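Local coordinates for protein extracellular ligand-binding receptor (Rhodopseudomonas palustris, PDB 3SG0) that probably serves as a periplasmic solute-binding protein of the leucine-binding family, capturing aromatic acids such as benzoylformate for transport into the cell, at residues A[195-198]-A[199-202]; A[169-172]-A[173-177]; A[293-296]-A[297-301]; A[74-77]-A[78-82]. All blocks are in the same frame, centred on the assembly; numbering follows the deposited sequence.

Contact 1: residues A[195-198]-A[199-202]. With 173 (benzoyl-formic acid), chain B.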
loop_
_atom_site.group_PDB
_atom_site.type_symbol
_atom_site.label_atom_id
_atom_site.label_comp_id
_atom_site.label_asym_id
_atom_site.label_seq_id
_atom_site.Cartn_x
_atom_site.Cartn_y
_atom_site.Cartn_z
ATOM N N VAL A 195 -17.126 -1.403 -12.407
ATOM C CA VAL A 195 -15.692 -1.176 -12.437
ATOM C C VAL A 195 -15.345 0.032 -13.304
ATOM O O VAL A 195 -16.139 0.463 -14.143
ATOM C CB VAL A 195 -14.919 -2.427 -12.937
ATOM C CG1 VAL A 195 -15.145 -3.616 -12.002
ATOM C CG2 VAL A 195 -15.291 -2.772 -14.371
ATOM N N TYR A 196 -14.151 0.572 -13.088
ATOM C CA TYR A 196 -13.617 1.625 -13.931
ATOM C C TYR A 196 -12.113 1.523 -13.974
ATOM O O TYR A 196 -11.498 0.902 -13.099
ATOM C CB TYR A 196 -14.074 3.015 -13.483
ATOM C CG TYR A 196 -13.460 3.618 -12.231
ATOM C CD1 TYR A 196 -12.720 4.798 -12.304
ATOM C CD2 TYR A 196 -13.703 3.075 -10.974
ATOM C CE1 TYR A 196 -12.201 5.401 -11.168
ATOM C CE2 TYR A 196 -13.187 3.669 -9.830
ATOM C CZ TYR A 196 -12.444 4.833 -9.934
ATOM O OH TYR A 196 -11.950 5.426 -8.784
ATOM N N ALA A 197 -11.523 2.116 -15.009
ATOM C CA ALA A 197 -10.078 2.148 -15.150
ATOM C C ALA A 197 -9.527 3.403 -14.485
ATOM O O ALA A 197 -10.199 4.429 -14.416
ATOM C CB ALA A 197 -9.682 2.084 -16.606
ATOM N N ARG A 198 -8.301 3.316 -13.979
ATOM C CA ARG A 198 -7.779 4.367 -13.103
ATOM C C ARG A 198 -7.803 5.767 -13.712
ATOM O O ARG A 198 -8.043 6.746 -12.999
ATOM C CB ARG A 198 -6.371 4.027 -12.591
ATOM C CG ARG A 198 -6.281 2.699 -11.860
ATOM C CD ARG A 198 -5.079 2.638 -10.899
ATOM N NE ARG A 198 -4.992 1.313 -10.293
ATOM C CZ ARG A 198 -4.491 1.033 -9.094
ATOM N NH1 ARG A 198 -3.988 1.983 -8.312
ATOM N NH2 ARG A 198 -4.508 -0.224 -8.678
ATOM N N SER A 199 -7.560 5.876 -15.019
ATOM C CA SER A 199 -7.512 7.196 -15.648
ATOM C C SER A 199 -8.829 7.667 -16.259
ATOM O O SER A 199 -8.870 8.728 -16.878
ATOM C CB SER A 199 -6.407 7.271 -16.706
ATOM O OG SER A 199 -5.133 7.173 -16.102
ATOM N N ASP A 200 -9.907 6.908 -16.091
ATOM C CA ASP A 200 -11.166 7.275 -16.730
ATOM C C ASP A 200 -11.633 8.677 -16.341
ATOM O O ASP A 200 -11.532 9.082 -15.182
ATOM C CB ASP A 200 -12.275 6.277 -16.386
ATOM C CG ASP A 200 -12.150 4.963 -17.132
ATOM O OD1 ASP A 200 -11.306 4.852 -18.044
ATOM O OD2 ASP A 200 -12.929 4.044 -16.801
ATOM N N ALA A 201 -12.184 9.398 -17.310
ATOM C CA ALA A 201 -12.711 10.742 -17.081
ATOM C C ALA A 201 -14.094 10.767 -16.414
ATOM O O ALA A 201 -14.467 11.754 -15.774
ATOM C CB ALA A 201 -12.747 11.518 -18.393
ATOM N N SER A 202 -14.852 9.689 -16.577
ATOM C CA SER A 202 -16.234 9.634 -16.113
ATOM C C SER A 202 -16.558 8.242 -15.603
ATOM O O SER A 202 -16.058 7.257 -16.145
ATOM C CB SER A 202 -17.199 9.992 -17.254
ATOM O OG SER A 202 -18.546 9.755 -16.861
HETATM O O1B 173 B . -1.984 -1.774 -4.688
HETATM C C1 173 B . -2.454 -0.882 -5.343
HETATM O O1A 173 B . -2.737 -0.999 -6.699
HETATM C C2 173 B . -2.989 0.355 -4.672
HETATM O O2 173 B . -3.689 1.115 -5.272
HETATM C C1G 173 B . -2.554 0.610 -3.263
HETATM C C2D 173 B . -1.083 0.437 -2.898
HETATM C C2E 173 B . -0.629 0.666 -1.471
HETATM C C3 173 B . -1.661 1.052 -0.414
HETATM C C1E 173 B . -3.141 1.215 -0.812
HETATM C C1D 173 B . -3.602 1.002 -2.239
HETATM O O HOH W 1 -10.544 8.037 -12.763
#
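Asp200 doubles back on Ala197 and holds it twice, once through its backbone and once through its carboxylate. Its amide donates to Ala197 O (Asp200 N to Ala197 O 3.0 Å), closing a type I turn from Ala197 to Asp200. Ala197 N donates to Asp200 OD2 at 3.0 Å, with an N-H...O angle of 158°. The donor comes from well above the carboxylate plane, 68° out of it, while OD1 lies beside the methyl group, 3.5 Å from Ala197 CB. Asp200 OD2 also lies 3.7 Å from Tyr196 CB, and Asp200 CB is near the edge of that ring, whose hydroxyl is bonded to Ser222 and Pro226. Ser199 occupies the bend of the turn. A water donates to both Arg198 O and Asp200 O, each 2.8 Å from the water oxygen. Arg198 starts from this turn with its CG beside the backbone N (chi1 -57°) and then runs extended from CG to NE. Its guanidinium presents an edge to benzoylformate: NH2 donates to O1A at 2.8 Å and NH1 to the keto oxygen O2 at 3.2 Å. Asp169 forms a salt bridge with the same NH2. A cation so placed would probably balance part of the negative charge of the bound acid, while Asp169 orients the guanidinium, and its two bonds engage the carboxylate and the neighbouring keto group together.

Contact 2: residues A[169-172]-A[173-177]. With 173 (benzoyl-formic acid), chain B.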
loop_
_atom_site.group_PDB
_atom_site.type_symbol
_atom_site.label_atom_id
_atom_site.label_comp_id
_atom_site.label_asym_id
_atom_site.label_seq_id
_atom_site.Cartn_x
_atom_site.Cartn_y
_atom_site.Cartn_z
ATOM N N ASP A 169 -8.940 -3.951 -11.976
ATOM C CA ASP A 169 -7.623 -4.564 -11.887
ATOM C C ASP A 169 -7.551 -5.404 -10.622
ATOM O O ASP A 169 -8.541 -5.523 -9.891
ATOM C CB ASP A 169 -6.498 -3.517 -11.956
ATOM C CG ASP A 169 -6.485 -2.554 -10.775
ATOM O OD1 ASP A 169 -6.962 -2.900 -9.675
ATOM O OD2 ASP A 169 -5.962 -1.431 -10.956
ATOM N N ALA A 170 -6.391 -5.994 -10.360
ATOM C CA ALA A 170 -6.278 -6.936 -9.253
ATOM C C ALA A 170 -6.446 -6.270 -7.886
ATOM O O ALA A 170 -6.836 -6.924 -6.922
ATOM C CB ALA A 170 -4.964 -7.694 -9.321
ATOM N N TYR A 171 -6.151 -4.975 -7.792
ATOM C CA TYR A 171 -6.395 -4.261 -6.539
ATOM C C TYR A 171 -7.892 -4.168 -6.254
ATOM O O TYR A 171 -8.369 -4.583 -5.193
ATOM C CB TYR A 171 -5.783 -2.862 -6.567
ATOM C CG TYR A 171 -6.100 -2.059 -5.323
ATOM C CD1 TYR A 171 -5.440 -2.313 -4.124
ATOM C CD2 TYR A 171 -7.065 -1.060 -5.341
ATOM C CE1 TYR A 171 -5.732 -1.594 -2.989
ATOM C CE2 TYR A 171 -7.368 -0.336 -4.205
ATOM C CZ TYR A 171 -6.690 -0.608 -3.030
ATOM O OH TYR A 171 -6.948 0.097 -1.873
ATOM N N GLY A 172 -8.648 -3.625 -7.203
ATOM C CA GLY A 172 -10.082 -3.511 -7.017
ATOM C C GLY A 172 -10.721 -4.867 -6.808
ATOM O O GLY A 172 -11.516 -5.063 -5.888
ATOM N N GLU A 173 -10.372 -5.821 -7.661
ATOM C CA GLU A 173 -11.006 -7.133 -7.602
ATOM C C GLU A 173 -10.698 -7.897 -6.314
ATOM O O GLU A 173 -11.487 -8.738 -5.889
ATOM C CB GLU A 173 -10.663 -7.964 -8.840
ATOM C CG GLU A 173 -11.350 -7.452 -10.101
ATOM C CD GLU A 173 -12.867 -7.525 -10.000
ATOM O OE1 GLU A 173 -13.413 -8.647 -10.014
ATOM O OE2 GLU A 173 -13.516 -6.468 -9.891
ATOM N N GLY A 174 -9.570 -7.600 -5.681
ATOM C CA GLY A 174 -9.278 -8.198 -4.392
ATOM C C GLY A 174 -10.283 -7.781 -3.331
ATOM O O GLY A 174 -10.631 -8.577 -2.452
ATOM N N TYR A 175 -10.758 -6.537 -3.397
ATOM C CA TYR A 175 -11.824 -6.085 -2.510
ATOM C C TYR A 175 -13.149 -6.735 -2.867
ATOM O O TYR A 175 -13.842 -7.274 -1.998
ATOM C CB TYR A 175 -11.935 -4.543 -2.483
ATOM C CG TYR A 175 -10.921 -3.983 -1.537
ATOM C CD1 TYR A 175 -11.189 -3.895 -0.178
ATOM C CD2 TYR A 175 -9.658 -3.623 -1.981
ATOM C CE1 TYR A 175 -10.227 -3.443 0.715
ATOM C CE2 TYR A 175 -8.696 -3.161 -1.098
ATOM C CZ TYR A 175 -8.986 -3.076 0.248
ATOM O OH TYR A 175 -8.022 -2.658 1.139
ATOM N N TYR A 176 -13.511 -6.697 -4.141
ATOM C CA TYR A 176 -14.791 -7.256 -4.534
ATOM C C TYR A 176 -14.906 -8.724 -4.135
ATOM O O TYR A 176 -15.925 -9.158 -3.578
ATOM C CB TYR A 176 -15.031 -7.124 -6.033
ATOM C CG TYR A 176 -16.380 -7.679 -6.403
ATOM C CD1 TYR A 176 -17.528 -6.930 -6.200
ATOM C CD2 TYR A 176 -16.517 -8.976 -6.884
ATOM C CE1 TYR A 176 -18.777 -7.437 -6.506
ATOM C CE2 TYR A 176 -17.765 -9.491 -7.195
ATOM C CZ TYR A 176 -18.884 -8.714 -6.998
ATOM O OH TYR A 176 -20.129 -9.223 -7.305
ATOM N N LYS A 177 -13.877 -9.508 -4.420
ATOM C CA LYS A 177 -13.995 -10.940 -4.177
ATOM C C LYS A 177 -14.170 -11.264 -2.697
ATOM O O LYS A 177 -14.963 -12.145 -2.338
ATOM C CB LYS A 177 -12.834 -11.714 -4.808
ATOM C CG LYS A 177 -11.542 -11.747 -4.023
ATOM C CD LYS A 177 -10.592 -12.758 -4.660
ATOM C CE LYS A 177 -9.218 -12.746 -4.014
ATOM N NZ LYS A 177 -8.239 -13.572 -4.787
HETATM O O1B 173 B . -1.984 -1.774 -4.688
HETATM C C1 173 B . -2.454 -0.882 -5.343
HETATM O O1A 173 B . -2.737 -0.999 -6.699
HETATM C C2 173 B . -2.989 0.355 -4.672
HETATM O O2 173 B . -3.689 1.115 -5.272
HETATM C C1G 173 B . -2.554 0.610 -3.263
HETATM C C2D 173 B . -1.083 0.437 -2.898
HETATM C C2E 173 B . -0.629 0.666 -1.471
HETATM C C3 173 B . -1.661 1.052 -0.414
HETATM C C1E 173 B . -3.141 1.215 -0.812
HETATM C C1D 173 B . -3.602 1.002 -2.239
#
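Tyr171 stands between benzoylformate and Tyr175, one on each face of its ring. The CG is trans to the backbone N (chi1 176°), which carries the ring away from the helix axis and into the ligand pocket. At the base, Tyr171 CB lies 3.6 Å from O1A of the ligand. Farther out, CD1 meets the carboxyl carbon C1 at 3.5 Å, and CE1 comes to 3.4 Å from the phenyl carbon C1D, while the ligand's keto oxygen O2 sits over the ring centre. CZ touches C1D and, toward the other face, Tyr175 CE2 at 3.8 Å. There the edge of Tyr175 points at the face of Tyr171 in a T-shaped pair, centroids 5.5 Å apart and planes at 64°. The tip, Tyr171 OH, touches C1D (3.5 Å) and Tyr175 CE2 and is hydrogen-bonded to Thr246; Tyr175 OH bonds to Asp143. The helix is fastened at its start: Asp169, the N-cap, accepts from Gly172 N through OD1 (3.1 Å) and weakly from Tyr171 N, leaving OD2 for Arg198. The arrangement is that of a capped helix in a beta-alpha-beta unit, strand 161-167 to strand 189-196, whose first turn lines the ligand pocket of a periplasmic binding protein.

Contact 3: residues A[293-296]-A[297-301]; sequences DAYK and AANGG
Asn299 folds its side chain back over Tyr295 at the end of helix 283-298, and polar and aromatic contacts meet in this one pair. The one side-chain hydrogen bond between the two segments runs from Asn299 ND2 to Tyr295 O, at 3.0 Å with an N-H...O angle of 153°, the acceptor lying in the amide plane. Lys49 O, on helix 41-50, also accepts from ND2, so the amide nitrogen ties the helix end to a neighbouring helix. The same nitrogen lies over the middle of the Tyr295 ring, 3.4 Å above its plane, with amide and ring planes only 29° apart. Tyr295 reaches this place because its CG is trans to the backbone N (chi1 -177°), which lays the ring along the last turn, where Asn299 covers one face.

The backbone bonds show how the helix unwinds. Ala297 N still bonds to Asp293 O, and Ala298 N to Ala294 O, with a further weak bond to Tyr295 O. Lys296 O then takes two donors from opposite faces of its carbonyl plane: Asn299 N at 3.2 Å and Gly301 N at 2.9 Å.

The remaining contacts are van der Waals: the aliphatic stem of Lys296 runs alongside the carbonyl of Gly301, with Lys296 CG 3.7 Å from Gly301 O.

Gly300 and Gly301 both have positive phi. The bond from Gly301 N to Lys296 O is the 6→1 bond of a Schellman motif, but Gly300 N stays 4.6 Å from Ala297 O, without the companion bond: a helix C-terminus closed by a Schellman-like glycine turn.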
loop_
_atom_site.group_PDB
_atom_site.type_symbol
_atom_site.label_atom_id
_atom_site.label_comp_id
_atom_site.label_asym_id
_atom_site.label_seq_id
_atom_site.Cartn_x
_atom_site.Cartn_y
_atom_site.Cartn_z
ATOM N N ASP A 293 10.002 13.026 10.923
ATOM C CA ASP A 293 11.134 13.899 11.193
ATOM C C ASP A 293 12.169 13.808 10.080
ATOM O O ASP A 293 12.690 14.824 9.616
ATOM C CB ASP A 293 11.776 13.558 12.541
ATOM C CG ASP A 293 10.870 13.869 13.722
ATOM O OD1 ASP A 293 9.842 14.550 13.529
ATOM O OD2 ASP A 293 11.197 13.436 14.849
ATOM N N ALA A 294 12.472 12.592 9.648
ATOM C CA ALA A 294 13.459 12.409 8.593
ATOM C C ALA A 294 12.954 12.978 7.274
ATOM O O ALA A 294 13.699 13.626 6.539
ATOM C CB ALA A 294 13.815 10.944 8.446
ATOM N N TYR A 295 11.682 12.744 6.969
ATOM C CA TYR A 295 11.101 13.244 5.735
ATOM C C TYR A 295 11.106 14.770 5.705
ATOM O O TYR A 295 11.498 15.381 4.706
ATOM C CB TYR A 295 9.678 12.719 5.572
ATOM C CG TYR A 295 9.003 13.119 4.285
ATOM C CD1 TYR A 295 8.937 12.236 3.210
ATOM C CD2 TYR A 295 8.408 14.374 4.146
ATOM C CE1 TYR A 295 8.299 12.588 2.039
ATOM C CE2 TYR A 295 7.769 14.734 2.977
ATOM C CZ TYR A 295 7.719 13.837 1.925
ATOM O OH TYR A 295 7.084 14.156 0.752
ATOM N N LYS A 296 10.666 15.390 6.796
ATOM C CA LYS A 296 10.659 16.847 6.874
ATOM C C LYS A 296 12.061 17.421 6.698
ATOM O O LYS A 296 12.244 18.421 6.001
ATOM C CB LYS A 296 10.034 17.322 8.190
ATOM C CG LYS A 296 8.518 17.191 8.215
ATOM C CD LYS A 296 7.918 17.780 9.479
ATOM C CE LYS A 296 6.400 17.786 9.407
ATOM N NZ LYS A 296 5.801 18.462 10.591
ATOM N N ALA A 297 13.052 16.781 7.304
ATOM C CA ALA A 297 14.421 17.274 7.220
ATOM C C ALA A 297 14.937 17.228 5.786
ATOM O O ALA A 297 15.779 18.045 5.395
ATOM C CB ALA A 297 15.332 16.488 8.144
ATOM N N ALA A 298 14.426 16.282 5.002
ATOM C CA ALA A 298 14.874 16.108 3.624
ATOM C C ALA A 298 14.027 16.880 2.618
ATOM O O ALA A 298 14.408 17.020 1.452
ATOM C CB ALA A 298 14.888 14.625 3.265
ATOM N N ASN A 299 12.877 17.375 3.062
ATOM C CA ASN A 299 11.912 17.974 2.155
ATOM C C ASN A 299 11.440 19.363 2.579
ATOM O O ASN A 299 10.282 19.718 2.377
ATOM C CB ASN A 299 10.730 17.026 1.937
ATOM C CG ASN A 299 11.115 15.811 1.131
ATOM O OD1 ASN A 299 11.246 15.887 -0.093
ATOM N ND2 ASN A 299 11.295 14.679 1.805
ATOM N N GLY A 300 12.346 20.139 3.165
ATOM C CA GLY A 300 12.074 21.534 3.476
ATOM C C GLY A 300 10.946 21.739 4.468
ATOM O O GLY A 300 10.272 22.774 4.452
ATOM N N GLY A 301 10.736 20.751 5.329
ATOM C CA GLY A 301 9.741 20.853 6.381
ATOM C C GLY A 301 8.350 20.381 5.990
ATOM O O GLY A 301 7.437 20.396 6.812
#

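Contact 4: residues A[74-77]-A[78-82]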
loop_
_atom_site.group_PDB
_atom_site.type_symbol
_atom_site.label_atom_id
_atom_site.label_comp_id
_atom_site.label_asym_id
_atom_site.label_seq_id
_atom_site.Cartn_x
_atom_site.Cartn_y
_atom_site.Cartn_z
ATOM N N PRO A 74 3.031 -1.075 -16.050
ATOM C CA PRO A 74 3.730 -2.338 -15.766
ATOM C C PRO A 74 4.918 -2.606 -16.688
ATOM O O PRO A 74 5.932 -3.136 -16.240
ATOM C CB PRO A 74 2.641 -3.402 -15.957
ATOM C CG PRO A 74 1.344 -2.661 -15.735
ATOM C CD PRO A 74 1.588 -1.276 -16.279
ATOM N N THR A 75 4.816 -2.233 -17.958
ATOM C CA THR A 75 5.912 -2.473 -18.891
ATOM C C THR A 75 7.145 -1.660 -18.493
ATOM O O THR A 75 8.274 -2.159 -18.497
ATOM C CB THR A 75 5.490 -2.146 -20.335
ATOM O OG1 THR A 75 4.425 -3.023 -20.723
ATOM C CG2 THR A 75 6.652 -2.325 -21.290
ATOM N N LYS A 76 6.929 -0.399 -18.143
ATOM C CA LYS A 76 8.033 0.445 -17.731
ATOM C C LYS A 76 8.642 -0.016 -16.408
ATOM O O LYS A 76 9.848 0.059 -16.226
ATOM C CB LYS A 76 7.614 1.910 -17.641
ATOM C CG LYS A 76 8.794 2.856 -17.479
ATOM C CD LYS A 76 8.416 4.318 -17.696
ATOM C CE LYS A 76 9.640 5.228 -17.636
ATOM N NZ LYS A 76 10.592 4.993 -18.766
ATOM N N ALA A 77 7.810 -0.473 -15.482
ATOM C CA ALA A 77 8.333 -0.980 -14.219
ATOM C C ALA A 77 9.228 -2.191 -14.461
ATOM O O ALA A 77 10.274 -2.324 -13.836
ATOM C CB ALA A 77 7.202 -1.332 -13.261
ATOM N N ALA A 78 8.810 -3.082 -15.355
ATOM C CA ALA A 78 9.621 -4.253 -15.672
ATOM C C ALA A 78 10.949 -3.845 -16.302
ATOM O O ALA A 78 11.998 -4.407 -15.977
ATOM C CB ALA A 78 8.845 -5.218 -16.575
ATOM N N GLN A 79 10.908 -2.860 -17.196
ATOM C CA GLN A 79 12.135 -2.316 -17.768
ATOM C C GLN A 79 13.043 -1.715 -16.697
ATOM O O GLN A 79 14.247 -1.956 -16.682
ATOM C CB GLN A 79 11.810 -1.274 -18.836
ATOM C CG GLN A 79 11.137 -1.862 -20.062
ATOM C CD GLN A 79 10.548 -0.813 -20.990
ATOM O OE1 GLN A 79 10.397 0.350 -20.621
ATOM N NE2 GLN A 79 10.203 -1.229 -22.203
ATOM N N ASN A 80 12.458 -0.925 -15.804
ATOM C CA ASN A 80 13.210 -0.357 -14.693
ATOM C C ASN A 80 13.874 -1.442 -13.858
ATOM O O ASN A 80 15.051 -1.354 -13.525
ATOM C CB ASN A 80 12.309 0.487 -13.780
ATOM C CG ASN A 80 11.865 1.794 -14.419
ATOM O OD1 ASN A 80 12.363 2.197 -15.469
ATOM N ND2 ASN A 80 10.942 2.479 -13.764
ATOM N N ALA A 81 13.106 -2.466 -13.507
ATOM C CA ALA A 81 13.624 -3.546 -12.677
ATOM C C ALA A 81 14.775 -4.258 -13.372
ATOM O O ALA A 81 15.801 -4.525 -12.761
ATOM C CB ALA A 81 12.521 -4.532 -12.351
ATOM N N ARG A 82 14.609 -4.570 -14.652
ATOM C CA ARG A 82 15.663 -5.278 -15.366
ATOM C C ARG A 82 16.930 -4.439 -15.454
ATOM O O ARG A 82 18.032 -4.978 -15.357
ATOM C CB ARG A 82 15.191 -5.758 -16.739
ATOM C CG ARG A 82 14.184 -6.892 -16.650
ATOM C CD ARG A 82 13.906 -7.515 -18.007
ATOM N NE ARG A 82 13.188 -8.778 -17.853
ATOM C CZ ARG A 82 11.887 -8.936 -18.066
ATOM N NH1 ARG A 82 11.143 -7.910 -18.463
ATOM N NH2 ARG A 82 11.334 -10.130 -17.888
#
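Gln79 places its CG beside the backbone N (chi1 -67°) and extends from there, bringing the side chain back along the preceding turn to Thr75, whose CG2 branch points trans to its own N. The amide thus lies against that methyl, with Gln79 NE2 3.8 Å from Thr75 CG2, and the stem rests on the backbone, Gln79 CG being 3.3 Å from Thr75 O. On the Lys76 flank, Gln79 OE1 lies 3.7 Å from Lys76 CA. Asn80 has a similar first torsion, -71°, and folds over the turn before it, so that its CG sits 3.2 Å from Lys76 O. That carbonyl is bonded to Asn80 N at 2.8 Å. The amide nitrogen of Asn80 turns elsewhere, to Thr33 OG1 and Asp69 O, anchoring the helix to strands 28-34 and 61-69. This is the opening of helix 74-86, which follows strand 61-69 and leads to strand 92-94 in the alpha/beta lobe built on the mixed sheet, a beta-alpha-beta connection of the periplasmic-binding-protein fold. Asp73, just ahead of Pro74, accepts a bond from Lys76 N. Regular i to i+4 bonds carry the helix onward: Ala78 N to Pro74 O is 3.0 Å, and Ala81 N to Ala77 O is 2.9 Å. The small methyls of Ala77, Ala78 and Ala81 face helix 99-111, meeting Val101, Ile108 and Leu105 respectively, whereas Thr75 and Gln79 lie on the exposed flank.

Overall arrangement
Contacts 1 and 2 belong to neighbouring elements, strand 189-196 with its following loop and helix 170-186, and both touch benzoylformate: one supplies charge and hydrogen bonds, the other an aromatic face. Their centres are about 15 Å apart. Contacts 2 and 4 are partly buried, whereas 1 and 3 lie at the surface. Contact 4 sits beside the mixed sheet of the other lobe, and its alanines pack against a second helix, without touching the ligand, which stays about 10 Å from the Pro74 side chain. Contact 3, on the opposite side of the chain's centre from contact 2, ends a helix with glycines, while contact 2 begins one with an aspartate cap.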